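Local coordinates for protein putative hydrolase (Bacteroides ovatus, PDB 4HBS) that is of unknown specific function but folds as a five-bladed beta-propeller and is probably a hydrolase, related to the beta-fructosidase clan of carbohydrate-active enzymes, at residues A[42-47]-A[105-110]; A[99-104]-A[205-210]; A[226-229]-A[235-238]. One frame throughout, in Å; residues are numbered along the deposited sequence.

Contact 1 of 3, residues A[42-47]-A[105-110]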
loop_
_atom_site.group_PDB
_atom_site.type_symbol
_atom_site.label_atom_id
_atom_site.label_comp_id
_atom_site.label_asym_id
_atom_site.label_seq_id
_atom_site.Cartn_x
_atom_site.Cartn_y
_atom_site.Cartn_z
ATOM N N ASP A 42 9.919 -13.302 -2.459
ATOM C CA ASP A 42 8.788 -14.222 -2.683
ATOM C C ASP A 42 8.596 -14.356 -4.214
ATOM O O ASP A 42 7.996 -13.476 -4.838
ATOM C CB ASP A 42 7.500 -13.737 -1.965
ATOM C CG ASP A 42 6.372 -14.755 -1.940
ATOM O OD1 ASP A 42 6.276 -15.557 -2.885
ATOM O OD2 ASP A 42 5.588 -14.745 -0.968
ATOM N N LEU A 43 9.135 -15.445 -4.821
ATOM C CA LEU A 43 9.056 -15.629 -6.271
ATOM C C LEU A 43 7.665 -16.075 -6.694
ATOM O O LEU A 43 7.292 -15.828 -7.843
ATOM C CB LEU A 43 10.108 -16.609 -6.781
ATOM C CG LEU A 43 11.571 -16.363 -6.350
ATOM C CD1 LEU A 43 12.485 -17.340 -7.036
ATOM C CD2 LEU A 43 12.022 -14.937 -6.639
ATOM N N LYS A 44 6.883 -16.703 -5.772
ATOM C CA LYS A 44 5.497 -17.130 -6.047
ATOM C C LYS A 44 4.628 -15.910 -6.302
ATOM O O LYS A 44 3.850 -15.900 -7.257
ATOM C CB LYS A 44 4.933 -17.924 -4.848
ATOM C CG LYS A 44 3.645 -18.684 -5.096
ATOM C CD LYS A 44 3.175 -19.370 -3.806
ATOM C CE LYS A 44 2.909 -20.843 -3.970
ATOM N NZ LYS A 44 1.572 -21.127 -4.569
ATOM N N TYR A 45 4.756 -14.871 -5.433
ATOM C CA TYR A 45 3.971 -13.641 -5.560
ATOM C C TYR A 45 4.514 -12.798 -6.681
ATOM O O TYR A 45 3.727 -12.306 -7.463
ATOM C CB TYR A 45 3.875 -12.867 -4.241
ATOM C CG TYR A 45 2.696 -13.356 -3.435
ATOM C CD1 TYR A 45 2.695 -14.628 -2.875
ATOM C CD2 TYR A 45 1.511 -12.631 -3.392
ATOM C CE1 TYR A 45 1.570 -15.137 -2.233
ATOM C CE2 TYR A 45 0.370 -13.140 -2.777
ATOM C CZ TYR A 45 0.392 -14.407 -2.219
ATOM O OH TYR A 45 -0.759 -14.903 -1.638
ATOM N N ASN A 46 5.836 -12.701 -6.848
ATOM C CA ASN A 46 6.397 -11.976 -7.994
ATOM C C ASN A 46 5.833 -12.559 -9.307
ATOM O O ASN A 46 5.538 -11.794 -10.218
ATOM C CB ASN A 46 7.931 -12.035 -7.997
ATOM C CG ASN A 46 8.568 -11.207 -6.914
ATOM O OD1 ASN A 46 7.887 -10.609 -6.081
ATOM N ND2 ASN A 46 9.891 -11.144 -6.886
ATOM N N ALA A 47 5.612 -13.904 -9.369
ATOM C CA ALA A 47 5.045 -14.571 -10.550
ATOM C C ALA A 47 3.573 -14.268 -10.684
ATOM O O ALA A 47 3.113 -14.030 -11.803
ATOM C CB ALA A 47 5.255 -16.072 -10.472
ATOM N N GLY A 105 -6.070 -20.188 -2.863
ATOM C CA GLY A 105 -5.546 -21.009 -3.958
ATOM C C GLY A 105 -4.153 -20.633 -4.430
ATOM O O GLY A 105 -3.341 -21.513 -4.721
ATOM N N GLU A 106 -3.886 -19.316 -4.544
ATOM C CA GLU A 106 -2.605 -18.729 -4.973
ATOM C C GLU A 106 -2.188 -19.106 -6.434
ATOM O O GLU A 106 -0.990 -19.178 -6.752
ATOM C CB GLU A 106 -1.488 -19.038 -3.973
ATOM C CG GLU A 106 -1.680 -18.317 -2.661
ATOM C CD GLU A 106 -0.543 -18.531 -1.689
ATOM O OE1 GLU A 106 0.091 -19.613 -1.730
ATOM O OE2 GLU A 106 -0.302 -17.621 -0.863
ATOM N N LYS A 107 -3.186 -19.248 -7.323
ATOM C CA LYS A 107 -3.004 -19.440 -8.765
ATOM C C LYS A 107 -3.569 -18.143 -9.429
ATOM O O LYS A 107 -4.258 -17.391 -8.744
ATOM C CB LYS A 107 -3.712 -20.733 -9.246
ATOM C CG LYS A 107 -3.329 -22.030 -8.494
ATOM C CD LYS A 107 -1.832 -22.428 -8.608
ATOM C CE LYS A 107 -1.148 -22.660 -7.259
ATOM N NZ LYS A 107 0.343 -22.721 -7.370
ATOM N N ASP A 108 -3.273 -17.848 -10.714
ATOM C CA ASP A 108 -3.787 -16.610 -11.332
ATOM C C ASP A 108 -5.298 -16.578 -11.361
ATOM O O ASP A 108 -5.889 -15.507 -11.222
ATOM C CB ASP A 108 -3.263 -16.391 -12.749
ATOM C CG ASP A 108 -3.386 -14.926 -13.166
ATOM O OD1 ASP A 108 -2.489 -14.108 -12.777
ATOM O OD2 ASP A 108 -4.418 -14.571 -13.797
ATOM N N GLU A 109 -5.927 -17.751 -11.545
ATOM C CA GLU A 109 -7.385 -17.902 -11.513
ATOM C C GLU A 109 -7.993 -17.322 -10.224
ATOM O O GLU A 109 -9.168 -16.963 -10.230
ATOM C CB GLU A 109 -7.808 -19.390 -11.673
ATOM C CG GLU A 109 -7.169 -20.374 -10.696
ATOM C CD GLU A 109 -7.527 -21.844 -10.857
ATOM O OE1 GLU A 109 -8.279 -22.190 -11.799
ATOM O OE2 GLU A 109 -7.032 -22.658 -10.043
ATOM N N ASN A 110 -7.204 -17.242 -9.124
ATOM C CA ASN A 110 -7.674 -16.730 -7.844
ATOM C C ASN A 110 -7.620 -15.203 -7.744
ATOM O O ASN A 110 -8.259 -14.658 -6.855
ATOM C CB ASN A 110 -6.896 -17.355 -6.707
ATOM C CG ASN A 110 -7.068 -18.856 -6.652
ATOM O OD1 ASN A 110 -6.208 -19.626 -7.101
ATOM N ND2 ASN A 110 -8.212 -19.305 -6.156
#

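Contact 2 of 3, residues A[99-104]-A[205-210]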
loop_
_atom_site.group_PDB
_atom_site.type_symbol
_atom_site.label_atom_id
_atom_site.label_comp_id
_atom_site.label_asym_id
_atom_site.label_seq_id
_atom_site.Cartn_x
_atom_site.Cartn_y
_atom_site.Cartn_z
ATOM N N ILE A 99 -9.406 -2.245 -8.198
ATOM C CA ILE A 99 -9.412 -3.193 -7.101
ATOM C C ILE A 99 -9.467 -4.624 -7.645
ATOM O O ILE A 99 -9.711 -4.861 -8.836
ATOM C CB ILE A 99 -10.564 -2.891 -6.091
ATOM C CG1 ILE A 99 -11.964 -3.159 -6.709
ATOM C CG2 ILE A 99 -10.440 -1.448 -5.539
ATOM C CD1 ILE A 99 -13.165 -2.893 -5.805
HETATM N N MSE A 100 -9.207 -5.561 -6.751
HETATM C CA MSE A 100 -9.183 -6.995 -7.035
HETATM C C MSE A 100 -9.466 -7.774 -5.744
HETATM O O MSE A 100 -9.258 -7.239 -4.654
HETATM C CB MSE A 100 -7.790 -7.348 -7.618
HETATM C CG MSE A 100 -7.541 -8.834 -7.892
HETATM SE SE MSE A 100 -6.655 -9.704 -6.457
HETATM C CE MSE A 100 -4.993 -9.108 -6.777
ATOM N N VAL A 101 -9.981 -9.008 -5.871
ATOM C CA VAL A 101 -10.236 -9.913 -4.740
ATOM C C VAL A 101 -9.443 -11.180 -4.972
ATOM O O VAL A 101 -9.625 -11.812 -6.008
ATOM C CB VAL A 101 -11.739 -10.268 -4.519
ATOM C CG1 VAL A 101 -11.885 -11.195 -3.316
ATOM C CG2 VAL A 101 -12.598 -9.023 -4.338
ATOM N N GLN A 102 -8.578 -11.557 -4.024
ATOM C CA GLN A 102 -7.812 -12.795 -4.097
ATOM C C GLN A 102 -8.536 -13.832 -3.291
ATOM O O GLN A 102 -8.766 -13.596 -2.108
ATOM C CB GLN A 102 -6.409 -12.600 -3.540
ATOM C CG GLN A 102 -5.558 -13.873 -3.487
ATOM C CD GLN A 102 -4.269 -13.685 -2.750
ATOM O OE1 GLN A 102 -3.991 -12.634 -2.188
ATOM N NE2 GLN A 102 -3.474 -14.725 -2.689
ATOM N N THR A 103 -8.869 -14.989 -3.895
ATOM C CA THR A 103 -9.535 -16.090 -3.197
ATOM C C THR A 103 -8.494 -17.132 -2.792
ATOM O O THR A 103 -7.421 -17.170 -3.391
ATOM C CB THR A 103 -10.593 -16.720 -4.109
ATOM O OG1 THR A 103 -9.962 -17.135 -5.329
ATOM C CG2 THR A 103 -11.738 -15.779 -4.401
ATOM N N PRO A 104 -8.786 -18.042 -1.834
ATOM C CA PRO A 104 -7.792 -19.083 -1.489
ATOM C C PRO A 104 -7.383 -19.943 -2.697
ATOM O O PRO A 104 -8.260 -20.335 -3.473
ATOM C CB PRO A 104 -8.522 -19.921 -0.434
ATOM C CG PRO A 104 -9.522 -18.996 0.152
ATOM C CD PRO A 104 -9.991 -18.158 -0.987
ATOM N N ALA A 205 -22.808 -9.635 -8.574
ATOM C CA ALA A 205 -23.230 -8.256 -8.714
ATOM C C ALA A 205 -23.092 -7.529 -7.359
ATOM O O ALA A 205 -22.668 -6.378 -7.323
ATOM C CB ALA A 205 -24.664 -8.208 -9.197
ATOM N N THR A 206 -23.401 -8.225 -6.252
ATOM C CA THR A 206 -23.345 -7.659 -4.905
ATOM C C THR A 206 -21.926 -7.599 -4.307
ATOM O O THR A 206 -21.603 -6.620 -3.635
ATOM C CB THR A 206 -24.275 -8.467 -3.965
ATOM O OG1 THR A 206 -24.000 -9.867 -4.079
ATOM C CG2 THR A 206 -25.736 -8.238 -4.281
ATOM N N TYR A 207 -21.101 -8.642 -4.517
ATOM C CA TYR A 207 -19.767 -8.734 -3.905
ATOM C C TYR A 207 -18.789 -7.629 -4.332
ATOM O O TYR A 207 -18.448 -7.505 -5.518
ATOM C CB TYR A 207 -19.126 -10.089 -4.176
ATOM C CG TYR A 207 -18.064 -10.415 -3.157
ATOM C CD1 TYR A 207 -18.402 -10.951 -1.919
ATOM C CD2 TYR A 207 -16.732 -10.109 -3.390
ATOM C CE1 TYR A 207 -17.432 -11.220 -0.960
ATOM C CE2 TYR A 207 -15.756 -10.376 -2.439
ATOM C CZ TYR A 207 -16.109 -10.941 -1.229
ATOM O OH TYR A 207 -15.145 -11.216 -0.294
HETATM N N MSE A 208 -18.276 -6.884 -3.313
HETATM C CA MSE A 208 -17.355 -5.750 -3.427
HETATM C C MSE A 208 -17.970 -4.585 -4.240
HETATM O O MSE A 208 -17.235 -3.755 -4.786
HETATM C CB MSE A 208 -15.974 -6.170 -3.978
HETATM C CG MSE A 208 -14.966 -6.516 -2.888
HETATM SE SE MSE A 208 -14.594 -5.074 -1.606
HETATM C CE MSE A 208 -14.079 -6.125 -0.186
ATOM N N LYS A 209 -19.319 -4.468 -4.235
ATOM C CA LYS A 209 -19.995 -3.358 -4.892
ATOM C C LYS A 209 -19.921 -2.181 -3.935
ATOM O O LYS A 209 -20.061 -2.381 -2.721
ATOM C CB LYS A 209 -21.462 -3.699 -5.257
ATOM N N LEU A 210 -19.666 -0.964 -4.467
ATOM C CA LEU A 210 -19.616 0.262 -3.660
ATOM C C LEU A 210 -21.049 0.611 -3.187
ATOM O O LEU A 210 -21.861 1.088 -3.986
ATOM C CB LEU A 210 -19.004 1.405 -4.496
ATOM C CG LEU A 210 -18.841 2.789 -3.846
ATOM C CD1 LEU A 210 -17.978 2.733 -2.615
ATOM C CD2 LEU A 210 -18.195 3.749 -4.820
#

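Contact 3 of 3, residues A[226-229]-A[235-238]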
loop_
_atom_site.group_PDB
_atom_site.type_symbol
_atom_site.label_atom_id
_atom_site.label_comp_id
_atom_site.label_asym_id
_atom_site.label_seq_id
_atom_site.Cartn_x
_atom_site.Cartn_y
_atom_site.Cartn_z
ATOM N N ASP A 226 -3.910 6.714 5.767
ATOM C CA ASP A 226 -3.230 6.085 4.615
ATOM C C ASP A 226 -2.799 4.660 5.015
ATOM O O ASP A 226 -2.823 3.749 4.184
ATOM C CB ASP A 226 -2.032 6.917 4.151
ATOM C CG ASP A 226 -2.375 8.190 3.397
ATOM O OD1 ASP A 226 -3.469 8.250 2.790
ATOM O OD2 ASP A 226 -1.542 9.124 3.402
ATOM N N THR A 227 -2.404 4.496 6.300
ATOM C CA THR A 227 -2.156 3.227 6.971
ATOM C C THR A 227 -3.029 3.272 8.229
ATOM O O THR A 227 -3.431 4.359 8.669
ATOM C CB THR A 227 -0.677 2.971 7.255
ATOM O OG1 THR A 227 -0.249 3.814 8.322
ATOM C CG2 THR A 227 0.185 3.149 6.027
HETATM N N MSE A 228 -3.335 2.102 8.787
HETATM C CA MSE A 228 -4.196 1.976 9.951
HETATM C C MSE A 228 -3.757 0.886 10.887
HETATM O O MSE A 228 -2.951 0.030 10.523
HETATM C CB MSE A 228 -5.600 1.636 9.478
HETATM C CG MSE A 228 -6.490 2.812 9.363
HETATM SE SE MSE A 228 -8.097 2.477 8.328
HETATM C CE MSE A 228 -8.324 0.772 8.577
ATOM N N TRP A 229 -4.338 0.887 12.088
ATOM C CA TRP A 229 -4.139 -0.169 13.068
ATOM C C TRP A 229 -5.397 -0.296 13.942
ATOM O O TRP A 229 -5.676 0.600 14.735
ATOM C CB TRP A 229 -2.889 0.060 13.931
ATOM C CG TRP A 229 -2.833 -0.897 15.076
ATOM C CD1 TRP A 229 -3.101 -0.619 16.383
ATOM C CD2 TRP A 229 -2.794 -2.326 14.975
ATOM N NE1 TRP A 229 -3.157 -1.782 17.112
ATOM C CE2 TRP A 229 -2.937 -2.842 16.277
ATOM C CE3 TRP A 229 -2.603 -3.222 13.911
ATOM C CZ2 TRP A 229 -2.860 -4.206 16.551
ATOM C CZ3 TRP A 229 -2.526 -4.575 14.187
ATOM C CH2 TRP A 229 -2.695 -5.056 15.487
ATOM N N HIS A 235 -10.304 1.456 19.244
ATOM C CA HIS A 235 -10.017 2.585 18.349
ATOM C C HIS A 235 -9.244 2.109 17.147
ATOM O O HIS A 235 -8.369 1.240 17.286
ATOM C CB HIS A 235 -9.167 3.661 19.040
ATOM C CG HIS A 235 -9.726 4.220 20.304
ATOM N ND1 HIS A 235 -10.893 4.942 20.311
ATOM C CD2 HIS A 235 -9.177 4.265 21.539
ATOM C CE1 HIS A 235 -11.070 5.331 21.561
ATOM N NE2 HIS A 235 -10.055 4.948 22.337
ATOM N N ILE A 236 -9.517 2.705 15.975
ATOM C CA ILE A 236 -8.755 2.444 14.770
ATOM C C ILE A 236 -7.747 3.547 14.715
ATOM O O ILE A 236 -8.141 4.700 14.631
ATOM C CB ILE A 236 -9.624 2.401 13.492
ATOM C CG1 ILE A 236 -10.701 1.343 13.580
ATOM C CG2 ILE A 236 -8.751 2.157 12.272
ATOM C CD1 ILE A 236 -11.884 1.640 12.675
ATOM N N TYR A 237 -6.461 3.231 14.798
ATOM C CA TYR A 237 -5.422 4.253 14.730
ATOM C C TYR A 237 -5.162 4.556 13.269
ATOM O O TYR A 237 -5.144 3.640 12.457
ATOM C CB TYR A 237 -4.168 3.822 15.492
ATOM C CG TYR A 237 -4.415 3.909 16.981
ATOM C CD1 TYR A 237 -5.086 2.893 17.653
ATOM C CD2 TYR A 237 -4.161 5.085 17.680
ATOM C CE1 TYR A 237 -5.440 3.018 18.995
ATOM C CE2 TYR A 237 -4.501 5.219 19.022
ATOM C CZ TYR A 237 -5.155 4.187 19.674
ATOM O OH TYR A 237 -5.452 4.304 21.009
ATOM N N LEU A 238 -5.089 5.856 12.933
ATOM C CA LEU A 238 -4.928 6.392 11.580
ATOM C C LEU A 238 -3.626 7.182 11.524
ATOM O O LEU A 238 -3.488 8.139 12.283
ATOM C CB LEU A 238 -6.125 7.313 11.266
ATOM C CG LEU A 238 -7.499 6.824 11.700
ATOM C CD1 LEU A 238 -8.411 7.987 11.940
ATOM C CD2 LEU A 238 -8.068 5.883 10.691
#

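Contact 1 of 3, residues A[42-47]-A[105-110]
The side chain of E106 crosses those of K44 and Y45 at about a right angle. The contact joins two blades of the five-bladed beta-propeller. Helix 43-48 follows strand 38-42 of one blade, and 105-110 is the loop between strands 98-102 and 111-113 of the next. E106 splits its two oxygens between its partners. The Y45 hydroxyl donates to OE2, with OH 2.9 Å from E106 OE2. It comes in on the anti side, 27° out of the carboxylate plane, and the ring and carboxylate planes stand 77° apart. The same hydroxyl is also bonded to Q102, while OE2 has a further bond to a glycerol, probably from the crystallisation liquor. K44 NZ is held mainly by E21. Its salt bridge to OE1 is the longer, secondary one, with K44 NZ 3.5 Å from E106 OE1. The glutamate reaches this position because its chain is extended beyond CG (chi2 -176°). The ammonium of K107 lies close to that of K44, two like charges and not a bond. An alanine here would probably leave the Y45 hydroxyl without this acceptor and K44 with one acidic mate fewer. The helix start is capped by D42: Y45 N donates to D42 OD1 over 3.0 Å, from above the carboxylate plane.

Contact 2 of 3, residues A[99-104]-A[205-210]
The backbone of 206-209 makes a type II beta turn, closed by K209 N to T206 O at 3.2 Å, and its third residue, M208, faces V101 on strand 98-102 with their CA atoms 8.4 Å apart. This is a contact between neighbouring blades of the beta-propeller. Strand 98-102 is the third of its four-stranded blade. The turn lies in the loop that leads into strand 210-218, the outermost of the following one. The two sides meet through side chains. V101 turns both methyls toward the loop. CG2 makes the closer contacts, lying at the edge of the Y207 ring and near its plane, 3.9 Å from Y207 CE2. CG1 approaches the same ring carbon more loosely. V101 CG2 also touches the selenomethionine at 208, so one methyl sits against both an aromatic edge and the CG of M208. Y207 puts its ring there with CG opposite the backbone N (chi1 -157°). Its hydroxyl points on to D68 and N70, which hold the polar end while the ring edge meets the valine. M208 is bent at chi2 and also packs on F72, L114 and L198. I99 adds a more distant touch, as CD1 comes 4.3 Å from M208 O. All four residues that meet here are buried. The nearest approach in the group is V101 CG2 to M208 CG, at 3.7 Å.

Contact 3 of 3, residues A[226-229]-A[235-238]
Two backbone hydrogen bonds pair W229 with Y237 in both directions. Y237 N donates to W229 O over 2.7 Å and is nearly straight at 168°. The return bond, W229 N to Y237 O at 2.9 Å, is more bent. The next pair along, M228 and L238, is non-hydrogen-bonded, and there M228 CA lies 3.2 Å from Y237 O as a CA-H...O contact. Further out, the polar ends of the side chains look elsewhere. Y237 OH bonds to R250 and D233, W229 NE1 to D231, and T227 OG1 to the carbonyl oxygen of P298.

The side chains then sort onto two faces. M228 and L238 share one, where they lie side by side and point the same way. The selenomethionine CG of M228 is 3.7 Å from L238 CD2. M228 CG is equally near I236 CG2, and the bend at chi3 (28°) keeps the chain end, CE, near that same methyl. On the other face W229 and Y237 meet obliquely, with W229 CD1 4.2 Å from Y237 CD1. W229 also packs against F301 and K302 of strand 298-303, so this face looks onto the next blade.

The N-to-C directions of 227-229 and 236-238 are 151° apart, so they form an antiparallel beta hairpin, the first two strands of a propeller blade.

After strands 24-26 and 38-42 the chain reaches helix 43-48, beside the blade whose sheet also holds strand 399-403 from near the C terminus. It then runs through most of the next blade before 105-110 returns to the helix and closes contact 1. Contact 2 opens before that, at 99-104, and closes at 205-210, so contacts 1 and 2 cross. The two also touch, through N110 with T103. Together they join three successive blades. Contact 3 follows in series as a short local hairpin in the fourth blade, its centre about 28 Å from that of contact 1, across the chain's centre.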